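Local coordinates for protein tudor (Drosophila melanogaster, PDB 3NTK) that probably binds methylarginine-bearing Piwi proteins such as Aubergine through its extended Tudor domain, serving piRNA-based transposon repression and germ cell formation, at residues H110-A115 with T148-V153; S16-M21 with R106-C111; E2-V7 with V140-T145; V9-P14 with A124-F129. One frame throughout, in Å; residues are numbered along the deposited sequence.

Contact 1. Residues H110-A115 with T148-V153; sequences HCELDA and TGTHVV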
loop_
_atom_site.group_PDB
_atom_site.type_symbol
_atom_site.label_atom_id
_atom_site.label_comp_id
_atom_site.label_asym_id
_atom_site.label_seq_id
_atom_site.Cartn_x
_atom_site.Cartn_y
_atom_site.Cartn_z
ATOM N N HIS A 110 4.577 0.632 3.714
ATOM C CA HIS A 110 5.696 0.905 2.841
ATOM C C HIS A 110 6.894 0.134 3.389
ATOM O O HIS A 110 7.130 0.106 4.607
ATOM C CB HIS A 110 6.014 2.404 2.803
ATOM C CG HIS A 110 7.102 2.755 1.838
ATOM N ND1 HIS A 110 8.314 3.276 2.239
ATOM C CD2 HIS A 110 7.180 2.614 0.492
ATOM C CE1 HIS A 110 9.092 3.438 1.182
ATOM N NE2 HIS A 110 8.429 3.044 0.111
ATOM N N CYS A 111 7.644 -0.485 2.482
ATOM C CA CYS A 111 8.822 -1.276 2.834
ATOM C C CYS A 111 9.978 -1.003 1.894
ATOM O O CYS A 111 9.784 -0.546 0.767
ATOM C CB CYS A 111 8.534 -2.777 2.714
ATOM S SG CYS A 111 7.203 -3.441 3.694
ATOM N N GLU A 112 11.186 -1.308 2.362
ATOM C CA GLU A 112 12.379 -1.187 1.538
ATOM C C GLU A 112 13.267 -2.350 1.952
ATOM O O GLU A 112 13.402 -2.651 3.137
ATOM C CB GLU A 112 13.098 0.158 1.722
ATOM C CG GLU A 112 13.707 0.447 3.077
ATOM C CD GLU A 112 14.529 1.736 3.062
ATOM O OE1 GLU A 112 14.007 2.766 2.577
ATOM O OE2 GLU A 112 15.691 1.735 3.535
ATOM N N LEU A 113 13.852 -3.022 0.969
ATOM C CA LEU A 113 14.695 -4.168 1.259
ATOM C C LEU A 113 16.031 -3.827 1.879
ATOM O O LEU A 113 16.629 -2.790 1.588
ATOM C CB LEU A 113 14.975 -4.974 -0.013
ATOM C CG LEU A 113 13.885 -5.869 -0.599
ATOM C CD1 LEU A 113 14.459 -6.629 -1.792
ATOM C CD2 LEU A 113 13.388 -6.833 0.460
ATOM N N ASP A 114 16.481 -4.721 2.751
ATOM C CA ASP A 114 17.793 -4.608 3.370
ATOM C C ASP A 114 18.644 -4.860 2.123
ATOM O O ASP A 114 18.630 -5.960 1.579
ATOM C CB ASP A 114 17.969 -5.745 4.377
ATOM C CG ASP A 114 19.405 -5.921 4.838
ATOM O OD1 ASP A 114 20.324 -5.305 4.254
ATOM O OD2 ASP A 114 19.610 -6.699 5.792
ATOM N N ALA A 115 19.366 -3.843 1.667
ATOM C CA ALA A 115 20.168 -3.960 0.453
ATOM C C ALA A 115 21.208 -5.088 0.419
ATOM O O ALA A 115 21.621 -5.523 -0.655
ATOM C CB ALA A 115 20.841 -2.612 0.157
ATOM N N THR A 148 9.824 7.399 9.591
ATOM C CA THR A 148 8.809 7.744 8.596
ATOM C C THR A 148 7.703 6.693 8.530
ATOM O O THR A 148 6.695 6.880 7.843
ATOM C CB THR A 148 9.424 7.861 7.196
ATOM O OG1 THR A 148 10.056 6.618 6.853
ATOM C CG2 THR A 148 10.448 8.980 7.154
ATOM N N GLY A 149 7.901 5.585 9.234
ATOM C CA GLY A 149 6.910 4.527 9.237
ATOM C C GLY A 149 7.294 3.379 8.323
ATOM O O GLY A 149 6.705 2.302 8.389
ATOM N N THR A 150 8.286 3.611 7.471
ATOM C CA THR A 150 8.745 2.590 6.533
ATOM C C THR A 150 9.438 1.426 7.235
ATOM O O THR A 150 10.241 1.636 8.144
ATOM C CB THR A 150 9.732 3.189 5.521
ATOM O OG1 THR A 150 9.070 4.201 4.751
ATOM C CG2 THR A 150 10.275 2.101 4.586
ATOM N N HIS A 151 9.119 0.202 6.813
ATOM C CA HIS A 151 9.745 -0.991 7.377
ATOM C C HIS A 151 10.951 -1.392 6.530
ATOM O O HIS A 151 10.854 -1.428 5.306
ATOM C CB HIS A 151 8.808 -2.205 7.345
ATOM C CG HIS A 151 7.671 -2.150 8.314
ATOM N ND1 HIS A 151 7.833 -1.820 9.641
ATOM C CD2 HIS A 151 6.366 -2.480 8.165
ATOM C CE1 HIS A 151 6.678 -1.949 10.269
ATOM N NE2 HIS A 151 5.772 -2.350 9.396
ATOM N N VAL A 152 12.074 -1.695 7.174
ATOM C CA VAL A 152 13.248 -2.190 6.452
ATOM C C VAL A 152 13.052 -3.691 6.628
ATOM O O VAL A 152 12.952 -4.171 7.751
ATOM C CB VAL A 152 14.571 -1.763 7.101
ATOM C CG1 VAL A 152 15.742 -2.456 6.386
ATOM C CG2 VAL A 152 14.723 -0.246 7.015
ATOM N N VAL A 153 12.980 -4.428 5.526
ATOM C CA VAL A 153 12.698 -5.857 5.606
ATOM C C VAL A 153 13.582 -6.786 4.778
ATOM O O VAL A 153 14.365 -6.353 3.940
ATOM C CB VAL A 153 11.235 -6.135 5.158
ATOM C CG1 VAL A 153 10.266 -5.206 5.886
ATOM C CG2 VAL A 153 11.110 -5.946 3.639
HETATM O O HOH W 1 5.441 0.586 6.805
#
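The one parallel strand pairing of an OB-fold barrel is made here, where His110, Cys111, Glu112 and Leu113 run beside Thr150, His151, Val152 and Val153. Four backbone bonds zip the strands: His151 N to His110 O, Glu112 N to His151 O (3.0 Å), Val153 N to Glu112 O and Asp114 N to Val153 O (2.9 Å). Where the ladder opens, a water donates to both His110 O and Gly149 O, so His110 O is held twice. One side-chain bond strengthens this end: His110 ND1 meets Thr150 OG1 at 2.8 Å and almost straight (169°), the hydroxyl lying in the ring plane. Thr150 OG1 sits anti to its own carbonyl carbon (chi1 -62°), which turns it to the imidazole, while the methyl CG2 lies 3.3 Å from His110 ND1. Cys111 and Leu113 share a buried face with Val153, whose CG1 lies 4.2 Å from Cys111 SG and whose CG2 lies 4.0 Å from Leu113 CD2. On the other face the stem of Glu112 passes Thr150 and Val152, and its carboxylate forms a salt bridge with Lys146. Such parallel pairing of the third and fifth strands, with a helix in the connection, is the hallmark of the OB-fold.

Contact 2. Residues S16-M21 with R106-C111; sequences SFYVQM and RYSRHC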
loop_
_atom_site.group_PDB
_atom_site.type_symbol
_atom_site.label_atom_id
_atom_site.label_comp_id
_atom_site.label_asym_id
_atom_site.label_seq_id
_atom_site.Cartn_x
_atom_site.Cartn_y
_atom_site.Cartn_z
ATOM N N SER A 16 11.616 0.322 -2.620
ATOM C CA SER A 16 10.333 0.967 -2.387
ATOM C C SER A 16 9.152 0.169 -2.908
ATOM O O SER A 16 8.889 0.141 -4.115
ATOM C CB SER A 16 10.307 2.367 -3.006
ATOM O OG SER A 16 9.115 3.048 -2.635
ATOM N N PHE A 17 8.451 -0.489 -1.991
ATOM C CA PHE A 17 7.267 -1.249 -2.348
ATOM C C PHE A 17 6.273 -1.249 -1.188
ATOM O O PHE A 17 6.606 -0.850 -0.069
ATOM C CB PHE A 17 7.624 -2.681 -2.783
ATOM C CG PHE A 17 8.311 -3.507 -1.733
ATOM C CD1 PHE A 17 9.685 -3.405 -1.529
ATOM C CD2 PHE A 17 7.592 -4.434 -0.983
ATOM C CE1 PHE A 17 10.333 -4.220 -0.593
ATOM C CE2 PHE A 17 8.232 -5.252 -0.046
ATOM C CZ PHE A 17 9.603 -5.145 0.146
ATOM N N TYR A 18 5.041 -1.659 -1.469
ATOM C CA TYR A 18 3.998 -1.699 -0.451
ATOM C C TYR A 18 3.410 -3.092 -0.299
ATOM O O TYR A 18 3.245 -3.817 -1.284
ATOM C CB TYR A 18 2.864 -0.733 -0.805
ATOM C CG TYR A 18 3.241 0.724 -0.697
ATOM C CD1 TYR A 18 3.941 1.368 -1.722
ATOM C CD2 TYR A 18 2.897 1.460 0.438
ATOM C CE1 TYR A 18 4.287 2.720 -1.615
ATOM C CE2 TYR A 18 3.234 2.805 0.554
ATOM C CZ TYR A 18 3.927 3.428 -0.471
ATOM O OH TYR A 18 4.257 4.758 -0.333
ATOM N N VAL A 19 3.068 -3.445 0.935
ATOM C CA VAL A 19 2.486 -4.743 1.223
ATOM C C VAL A 19 1.264 -4.625 2.119
ATOM O O VAL A 19 1.040 -3.600 2.765
ATOM C CB VAL A 19 3.493 -5.670 1.937
ATOM C CG1 VAL A 19 4.764 -5.784 1.113
ATOM C CG2 VAL A 19 3.800 -5.144 3.338
ATOM N N GLN A 20 0.471 -5.686 2.131
ATOM C CA GLN A 20 -0.702 -5.770 2.983
ATOM C C GLN A 20 -0.446 -7.032 3.789
ATOM O O GLN A 20 -0.401 -8.135 3.238
ATOM C CB GLN A 20 -1.988 -5.905 2.158
ATOM C CG GLN A 20 -2.523 -4.576 1.612
ATOM C CD GLN A 20 -3.823 -4.723 0.826
ATOM O OE1 GLN A 20 -4.483 -3.732 0.499
ATOM N NE2 GLN A 20 -4.190 -5.961 0.511
ATOM N N MET A 21 -0.243 -6.860 5.090
ATOM C CA MET A 21 0.024 -7.975 5.983
ATOM C C MET A 21 -1.214 -8.841 6.170
ATOM O O MET A 21 -2.331 -8.334 6.300
ATOM C CB MET A 21 0.486 -7.455 7.345
ATOM C CG MET A 21 1.660 -6.489 7.283
ATOM S SD MET A 21 3.158 -7.246 6.616
ATOM C CE MET A 21 3.684 -8.153 8.000
ATOM N N ARG A 106 -3.251 2.927 8.615
ATOM C CA ARG A 106 -3.244 2.543 7.205
ATOM C C ARG A 106 -3.039 1.033 7.115
ATOM O O ARG A 106 -2.285 0.451 7.914
ATOM C CB ARG A 106 -2.115 3.267 6.466
ATOM C CG ARG A 106 -0.714 2.997 7.009
ATOM C CD ARG A 106 0.323 3.752 6.177
ATOM N NE ARG A 106 0.345 3.256 4.804
ATOM C CZ ARG A 106 0.598 3.998 3.732
ATOM N NH1 ARG A 106 0.856 5.297 3.856
ATOM N NH2 ARG A 106 0.590 3.435 2.531
ATOM N N TYR A 107 -3.708 0.393 6.157
ATOM C CA TYR A 107 -3.596 -1.051 6.015
ATOM C C TYR A 107 -2.619 -1.551 4.956
ATOM O O TYR A 107 -2.541 -2.750 4.697
ATOM C CB TYR A 107 -4.980 -1.678 5.833
ATOM C CG TYR A 107 -5.800 -1.598 7.101
ATOM C CD1 TYR A 107 -5.312 -2.121 8.298
ATOM C CD2 TYR A 107 -7.041 -0.965 7.116
ATOM C CE1 TYR A 107 -6.038 -2.014 9.481
ATOM C CE2 TYR A 107 -7.776 -0.853 8.295
ATOM C CZ TYR A 107 -7.266 -1.380 9.473
ATOM O OH TYR A 107 -7.980 -1.271 10.646
ATOM N N SER A 108 -1.890 -0.628 4.337
ATOM C CA SER A 108 -0.837 -1.000 3.393
ATOM C C SER A 108 0.410 -0.455 4.091
ATOM O O SER A 108 0.342 0.566 4.792
ATOM C CB SER A 108 -1.021 -0.348 2.011
ATOM O OG SER A 108 -0.720 1.034 2.013
ATOM N N ARG A 109 1.535 -1.138 3.935
ATOM C CA ARG A 109 2.765 -0.697 4.579
ATOM C C ARG A 109 3.883 -0.495 3.589
ATOM O O ARG A 109 4.109 -1.334 2.719
ATOM C CB ARG A 109 3.212 -1.722 5.614
ATOM C CG ARG A 109 2.159 -2.025 6.634
ATOM C CD ARG A 109 2.695 -2.927 7.713
ATOM N NE ARG A 109 1.628 -3.335 8.616
ATOM C CZ ARG A 109 1.832 -3.953 9.772
ATOM N NH1 ARG A 109 3.070 -4.230 10.165
ATOM N NH2 ARG A 109 0.799 -4.296 10.526
ATOM N N HIS A 110 4.577 0.632 3.714
ATOM C CA HIS A 110 5.696 0.905 2.841
ATOM C C HIS A 110 6.894 0.134 3.389
ATOM O O HIS A 110 7.130 0.106 4.607
ATOM C CB HIS A 110 6.014 2.404 2.803
ATOM C CG HIS A 110 7.102 2.755 1.838
ATOM N ND1 HIS A 110 8.314 3.276 2.239
ATOM C CD2 HIS A 110 7.180 2.614 0.492
ATOM C CE1 HIS A 110 9.092 3.438 1.182
ATOM N NE2 HIS A 110 8.429 3.044 0.111
ATOM N N CYS A 111 7.644 -0.485 2.482
ATOM C CA CYS A 111 8.822 -1.276 2.834
ATOM C C CYS A 111 9.978 -1.003 1.894
ATOM O O CYS A 111 9.784 -0.546 0.767
ATOM C CB CYS A 111 8.534 -2.777 2.714
ATOM S SG CYS A 111 7.203 -3.441 3.694
HETATM O O HOH W 2 3.288 6.096 1.823
HETATM O O HOH W 3 -0.780 -4.244 6.338
#
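Ser16 OG and His110 NE2 lie 2.8 Å apart, joined by a hydrogen bond in which either may donate, with the hydroxyl in the plane of the imidazole. With a hydroxyl at each ring nitrogen, Thr150 on the far one, the ring's rotation is fixed. Tyr18 lies across this histidine: His110 CD2 sits 3.4 Å above one face of the phenol, off toward the rim, and the planes meet obliquely at 53°. At the rim of that phenol a water joins Tyr18 OH (2.7 Å) and, weakly, Arg106 NH1. The other face carries Phe17, Val19 and Cys111. Phe17 CG stands between its backbone N and carbonyl carbon (chi1 61°), which swings the ring over Cys111, whose CB is 3.9 Å from the ring centroid in a CH-pi contact; Cys111 SG touches Val19 CG2 at 3.8 Å. Arg109 is the charged member of this face: Met21 CG rests 3.4 Å above its guanidinium plane, and Asp24 answers its charge. The backbones pair Phe17 with Cys111 and Val19 with Arg109, two hydrogen bonds each; Cys111 N to Phe17 O and Arg109 N to Val19 O are both 2.8 Å. This antiparallel ladder is that of the second and third strands of an OB-fold.

Contact 3. Residues E2-V7 with V140-T145; sequences ELHNCV and VEILAT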
loop_
_atom_site.group_PDB
_atom_site.type_symbol
_atom_site.label_atom_id
_atom_site.label_comp_id
_atom_site.label_asym_id
_atom_site.label_seq_id
_atom_site.Cartn_x
_atom_site.Cartn_y
_atom_site.Cartn_z
ATOM N N GLU A 2 11.383 -14.300 12.732
ATOM C CA GLU A 2 9.946 -14.053 12.690
ATOM C C GLU A 2 9.489 -13.568 11.315
ATOM O O GLU A 2 9.726 -12.419 10.939
ATOM C CB GLU A 2 9.563 -13.025 13.753
ATOM C CG GLU A 2 8.080 -12.723 13.811
ATOM C CD GLU A 2 7.713 -11.840 14.983
ATOM O OE1 GLU A 2 8.213 -10.696 15.051
ATOM O OE2 GLU A 2 6.924 -12.295 15.839
ATOM N N LEU A 3 8.831 -14.453 10.574
ATOM C CA LEU A 3 8.331 -14.141 9.241
ATOM C C LEU A 3 6.836 -13.864 9.252
ATOM O O LEU A 3 6.068 -14.580 9.897
ATOM C CB LEU A 3 8.621 -15.301 8.285
ATOM C CG LEU A 3 9.969 -15.317 7.557
ATOM C CD1 LEU A 3 11.107 -15.020 8.519
ATOM C CD2 LEU A 3 10.150 -16.674 6.893
ATOM N N HIS A 4 6.426 -12.822 8.537
ATOM C CA HIS A 4 5.013 -12.467 8.463
ATOM C C HIS A 4 4.523 -12.588 7.030
ATOM O O HIS A 4 5.167 -12.091 6.112
ATOM C CB HIS A 4 4.774 -11.023 8.913
ATOM C CG HIS A 4 5.316 -10.703 10.268
ATOM N ND1 HIS A 4 6.582 -10.192 10.461
ATOM C CD2 HIS A 4 4.757 -10.800 11.497
ATOM C CE1 HIS A 4 6.778 -9.984 11.751
ATOM N NE2 HIS A 4 5.686 -10.345 12.401
ATOM N N ASN A 5 3.380 -13.239 6.844
ATOM C CA ASN A 5 2.806 -13.380 5.513
ATOM C C ASN A 5 2.210 -12.055 5.073
ATOM O O ASN A 5 1.635 -11.324 5.884
ATOM C CB ASN A 5 1.702 -14.436 5.501
ATOM C CG ASN A 5 2.244 -15.846 5.590
ATOM O OD1 ASN A 5 3.226 -16.183 4.926
ATOM N ND2 ASN A 5 1.595 -16.684 6.395
ATOM N N CYS A 6 2.343 -11.762 3.785
ATOM C CA CYS A 6 1.808 -10.540 3.213
ATOM C C CYS A 6 1.659 -10.720 1.712
ATOM O O CYS A 6 2.074 -11.738 1.148
ATOM C CB CYS A 6 2.752 -9.371 3.480
ATOM S SG CYS A 6 4.355 -9.519 2.667
ATOM N N VAL A 7 1.047 -9.731 1.077
ATOM C CA VAL A 7 0.883 -9.733 -0.363
ATOM C C VAL A 7 1.463 -8.392 -0.779
ATOM O O VAL A 7 1.282 -7.400 -0.074
ATOM C CB VAL A 7 -0.609 -9.809 -0.781
ATOM C CG1 VAL A 7 -0.736 -9.642 -2.282
ATOM C CG2 VAL A 7 -1.204 -11.150 -0.366
ATOM N N VAL A 140 7.807 -11.445 5.008
ATOM C CA VAL A 140 8.793 -10.410 5.274
ATOM C C VAL A 140 9.253 -10.514 6.712
ATOM O O VAL A 140 8.463 -10.828 7.606
ATOM C CB VAL A 140 8.233 -8.977 5.054
ATOM C CG1 VAL A 140 7.996 -8.725 3.575
ATOM C CG2 VAL A 140 6.945 -8.785 5.853
ATOM N N GLU A 141 10.544 -10.287 6.924
ATOM C CA GLU A 141 11.103 -10.277 8.263
ATOM C C GLU A 141 11.304 -8.784 8.477
ATOM O O GLU A 141 12.009 -8.144 7.701
ATOM C CB GLU A 141 12.457 -10.991 8.312
ATOM C CG GLU A 141 12.959 -11.251 9.731
ATOM C CD GLU A 141 14.456 -11.527 9.801
ATOM O OE1 GLU A 141 15.012 -12.094 8.834
ATOM O OE2 GLU A 141 15.075 -11.188 10.833
ATOM N N ILE A 142 10.663 -8.218 9.495
ATOM C CA ILE A 142 10.806 -6.790 9.758
ATOM C C ILE A 142 12.024 -6.536 10.636
ATOM O O ILE A 142 12.052 -6.910 11.810
ATOM C CB ILE A 142 9.546 -6.214 10.438
ATOM C CG1 ILE A 142 8.316 -6.517 9.583
ATOM C CG2 ILE A 142 9.684 -4.702 10.612
ATOM C CD1 ILE A 142 7.014 -6.009 10.175
ATOM N N LEU A 143 13.035 -5.901 10.053
ATOM C CA LEU A 143 14.265 -5.613 10.769
ATOM C C LEU A 143 14.148 -4.327 11.567
ATOM O O LEU A 143 14.800 -4.167 12.600
ATOM C CB LEU A 143 15.434 -5.511 9.783
ATOM C CG LEU A 143 15.644 -6.728 8.875
ATOM C CD1 LEU A 143 16.830 -6.477 7.958
ATOM C CD2 LEU A 143 15.876 -7.969 9.715
ATOM N N ALA A 144 13.318 -3.408 11.088
ATOM C CA ALA A 144 13.126 -2.141 11.769
ATOM C C ALA A 144 12.052 -1.296 11.105
ATOM O O ALA A 144 11.649 -1.548 9.966
ATOM C CB ALA A 144 14.436 -1.368 11.798
ATOM N N THR A 145 11.588 -0.296 11.841
ATOM C CA THR A 145 10.583 0.630 11.345
ATOM C C THR A 145 11.202 2.016 11.497
ATOM O O THR A 145 11.533 2.433 12.606
ATOM C CB THR A 145 9.284 0.529 12.163
ATOM O OG1 THR A 145 8.718 -0.775 11.989
ATOM C CG2 THR A 145 8.279 1.580 11.710
HETATM O O HOH W 4 9.879 -9.820 11.630
#
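Val140 O is reached by two donors from His4: the backbone N at 3.0 Å and, weakly, the ring nitrogen ND1 at 3.5 Å, the oxygen lying at the imidazole edge. With CG anti to the carbonyl carbon (chi1 -54°), the His4 ring folds back beside its own N-H, which lets one residue address the same oxygen twice. In return Val140 N gives a bond to His4 O at 2.9 Å, completing a hydrogen-bonded antiparallel pair. Toward the N terminus a water replaces a direct bond, donating to Glu2 O (2.7 Å) and accepting from Ile142 N (2.8 Å). Here the first and fourth strands of the OB-fold meet and close its barrel; the short segments cross at 111°, and the pairing continues through Cys6 and Phe138. Next outward, the side chains of Cys6 and Val140 turn to a common buried side, SG touching CG1 at 3.8 Å; Met21 and Val19 of strand 16-21 pack against Cys6 there. Ile142 CG1 stands 4.2 Å from His4 ND1, the two side chains crossing at about a right angle. Glu141 runs extended past Glu2 O, with CG 3.6 Å from that oxygen, and its carboxylate is anchored by a salt bridge to Arg154 on strand 151-157.

Contact 4. Residues V9-P14 with A124-F129; sequences VQFDGP and ALLQSF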
loop_
_atom_site.group_PDB
_atom_site.type_symbol
_atom_site.label_atom_id
_atom_site.label_comp_id
_atom_site.label_asym_id
_atom_site.label_seq_id
_atom_site.Cartn_x
_atom_site.Cartn_y
_atom_site.Cartn_z
ATOM N N VAL A 9 1.322 -5.227 -2.900
ATOM C CA VAL A 9 0.285 -4.528 -3.651
ATOM C C VAL A 9 0.823 -3.471 -4.603
ATOM O O VAL A 9 0.124 -3.047 -5.529
ATOM C CB VAL A 9 -0.749 -3.868 -2.702
ATOM C CG1 VAL A 9 -1.487 -4.945 -1.921
ATOM C CG2 VAL A 9 -0.051 -2.895 -1.746
ATOM N N GLN A 10 2.059 -3.044 -4.371
ATOM C CA GLN A 10 2.695 -2.042 -5.213
ATOM C C GLN A 10 4.197 -2.302 -5.166
ATOM O O GLN A 10 4.762 -2.461 -4.089
ATOM C CB GLN A 10 2.393 -0.642 -4.679
ATOM C CG GLN A 10 2.797 0.482 -5.608
ATOM C CD GLN A 10 1.835 0.652 -6.767
ATOM O OE1 GLN A 10 2.072 1.455 -7.673
ATOM N NE2 GLN A 10 0.737 -0.101 -6.743
ATOM N N PHE A 11 4.847 -2.345 -6.324
ATOM C CA PHE A 11 6.282 -2.608 -6.345
ATOM C C PHE A 11 7.029 -1.752 -7.362
ATOM O O PHE A 11 7.011 -2.032 -8.557
ATOM C CB PHE A 11 6.525 -4.096 -6.623
ATOM C CG PHE A 11 7.940 -4.545 -6.375
ATOM C CD1 PHE A 11 8.891 -4.496 -7.390
ATOM C CD2 PHE A 11 8.321 -5.014 -5.119
ATOM C CE1 PHE A 11 10.207 -4.911 -7.155
ATOM C CE2 PHE A 11 9.629 -5.430 -4.875
ATOM C CZ PHE A 11 10.573 -5.377 -5.897
ATOM N N ASP A 12 7.679 -0.697 -6.884
ATOM C CA ASP A 12 8.445 0.164 -7.772
ATOM C C ASP A 12 9.867 -0.377 -7.869
ATOM O O ASP A 12 10.572 -0.147 -8.854
ATOM C CB ASP A 12 8.450 1.603 -7.250
ATOM C CG ASP A 12 7.106 2.285 -7.423
ATOM O OD1 ASP A 12 6.561 2.234 -8.546
ATOM O OD2 ASP A 12 6.596 2.875 -6.445
ATOM N N GLY A 13 10.268 -1.113 -6.838
ATOM C CA GLY A 13 11.596 -1.699 -6.800
ATOM C C GLY A 13 11.916 -2.201 -5.405
ATOM O O GLY A 13 11.128 -1.994 -4.480
ATOM N N PRO A 14 13.059 -2.876 -5.218
ATOM C CA PRO A 14 13.422 -3.382 -3.893
ATOM C C PRO A 14 13.472 -2.291 -2.825
ATOM O O PRO A 14 13.127 -2.535 -1.672
ATOM C CB PRO A 14 14.795 -4.010 -4.126
ATOM C CG PRO A 14 14.707 -4.479 -5.554
ATOM C CD PRO A 14 14.043 -3.299 -6.229
ATOM N N ALA A 124 17.424 -6.455 -10.356
ATOM C CA ALA A 124 16.885 -6.232 -11.695
ATOM C C ALA A 124 15.803 -7.228 -12.096
ATOM O O ALA A 124 14.871 -6.879 -12.818
ATOM C CB ALA A 124 18.026 -6.254 -12.728
ATOM N N LEU A 125 15.927 -8.461 -11.619
ATOM C CA LEU A 125 14.976 -9.523 -11.942
ATOM C C LEU A 125 13.737 -9.523 -11.045
ATOM O O LEU A 125 12.683 -10.046 -11.420
ATOM C CB LEU A 125 15.671 -10.881 -11.815
ATOM C CG LEU A 125 15.366 -12.000 -12.818
ATOM C CD1 LEU A 125 15.780 -13.320 -12.191
ATOM C CD2 LEU A 125 13.896 -12.033 -13.183
ATOM N N LEU A 126 13.859 -8.945 -9.855
ATOM C CA LEU A 126 12.735 -8.929 -8.928
ATOM C C LEU A 126 11.471 -8.296 -9.491
ATOM O O LEU A 126 10.371 -8.758 -9.203
ATOM C CB LEU A 126 13.132 -8.237 -7.620
ATOM C CG LEU A 126 13.382 -9.200 -6.459
ATOM C CD1 LEU A 126 13.798 -8.422 -5.209
ATOM C CD2 LEU A 126 12.108 -10.001 -6.193
ATOM N N GLN A 127 11.619 -7.246 -10.291
ATOM C CA GLN A 127 10.461 -6.574 -10.877
ATOM C C GLN A 127 9.555 -7.563 -11.620
ATOM O O GLN A 127 8.353 -7.637 -11.359
ATOM C CB GLN A 127 10.915 -5.482 -11.848
ATOM C CG GLN A 127 9.778 -4.627 -12.378
ATOM C CD GLN A 127 9.268 -3.632 -11.351
ATOM O OE1 GLN A 127 8.184 -3.070 -11.501
ATOM N NE2 GLN A 127 10.057 -3.398 -10.311
ATOM N N SER A 128 10.140 -8.324 -12.542
ATOM C CA SER A 128 9.382 -9.298 -13.325
ATOM C C SER A 128 8.925 -10.498 -12.497
ATOM O O SER A 128 7.889 -11.103 -12.779
ATOM C CB SER A 128 10.216 -9.777 -14.520
ATOM O OG SER A 128 11.366 -10.488 -14.098
ATOM N N PHE A 129 9.694 -10.846 -11.474
ATOM C CA PHE A 129 9.338 -11.971 -10.622
ATOM C C PHE A 129 8.076 -11.625 -9.832
ATOM O O PHE A 129 7.161 -12.441 -9.710
ATOM C CB PHE A 129 10.502 -12.290 -9.673
ATOM C CG PHE A 129 10.255 -13.468 -8.774
ATOM C CD1 PHE A 129 9.572 -13.315 -7.571
ATOM C CD2 PHE A 129 10.708 -14.736 -9.131
ATOM C CE1 PHE A 129 9.346 -14.406 -6.732
ATOM C CE2 PHE A 129 10.486 -15.833 -8.302
ATOM C CZ PHE A 129 9.804 -15.666 -7.098
#
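Phe11 and Pro14 press against Leu126 on the buried side of this contact, whereas Asp12 and Gln127 border the solvent. Within the packed part, Phe11 CZ lies 4.2 Å from Leu126 CB, and Pro14 CG meets Leu126 CD1 at 4.1 Å, the proline and leucine side chains crossing at a slant. Phe11 reaches the helix because its CG stands anti to the backbone N (chi1 -167°), which carries the ring out from the strand. One ring face is overlaid by Gly13 O, 3.7 Å above the plane and displaced toward the rim, where the chain turns a corner at Asp12, in a classic beta bulge of Asp12 and Gly13 opposite Ser16; Phe17 also meets this ring. Leu126 in turn lies against Leu113 and Ile162, so the packed side belongs to a wider apolar layer. Matters are looser outside. The Gln127 side chain, bent at chi2, runs antiparallel alongside Phe11, with its amide plane turned 49° from the ring and its end at the ring's edge. The bond from CA to CB of Asp12 points away from the helix. Helix 120-131, anchored also by the Cys121-Cys169 disulfide, lies between the third and fourth barrel strands in sequence and packs on the barrel's end, the characteristic place of the OB-fold helix.

From the N terminus, strand 4-11 supplies the first halves of contacts 3 and 4, and strand 16-21 that of contact 2. The chain then leaves to build the four-stranded antiparallel sheet of residues 53-95, and its return on strand 109-113 closes contact 2, the innermost loop, bracketing that sheet. The same strand starts contact 1. Helix 120-131 next closes contact 4 around contact 2, and strand 137-145 closes contact 3 around both. Strand 151-157 completes contact 1, whose loop crosses those of contacts 3 and 4. Contacts 1, 2 and 3 thus join strands of one curled sheet, while contact 4 sets the helix against it.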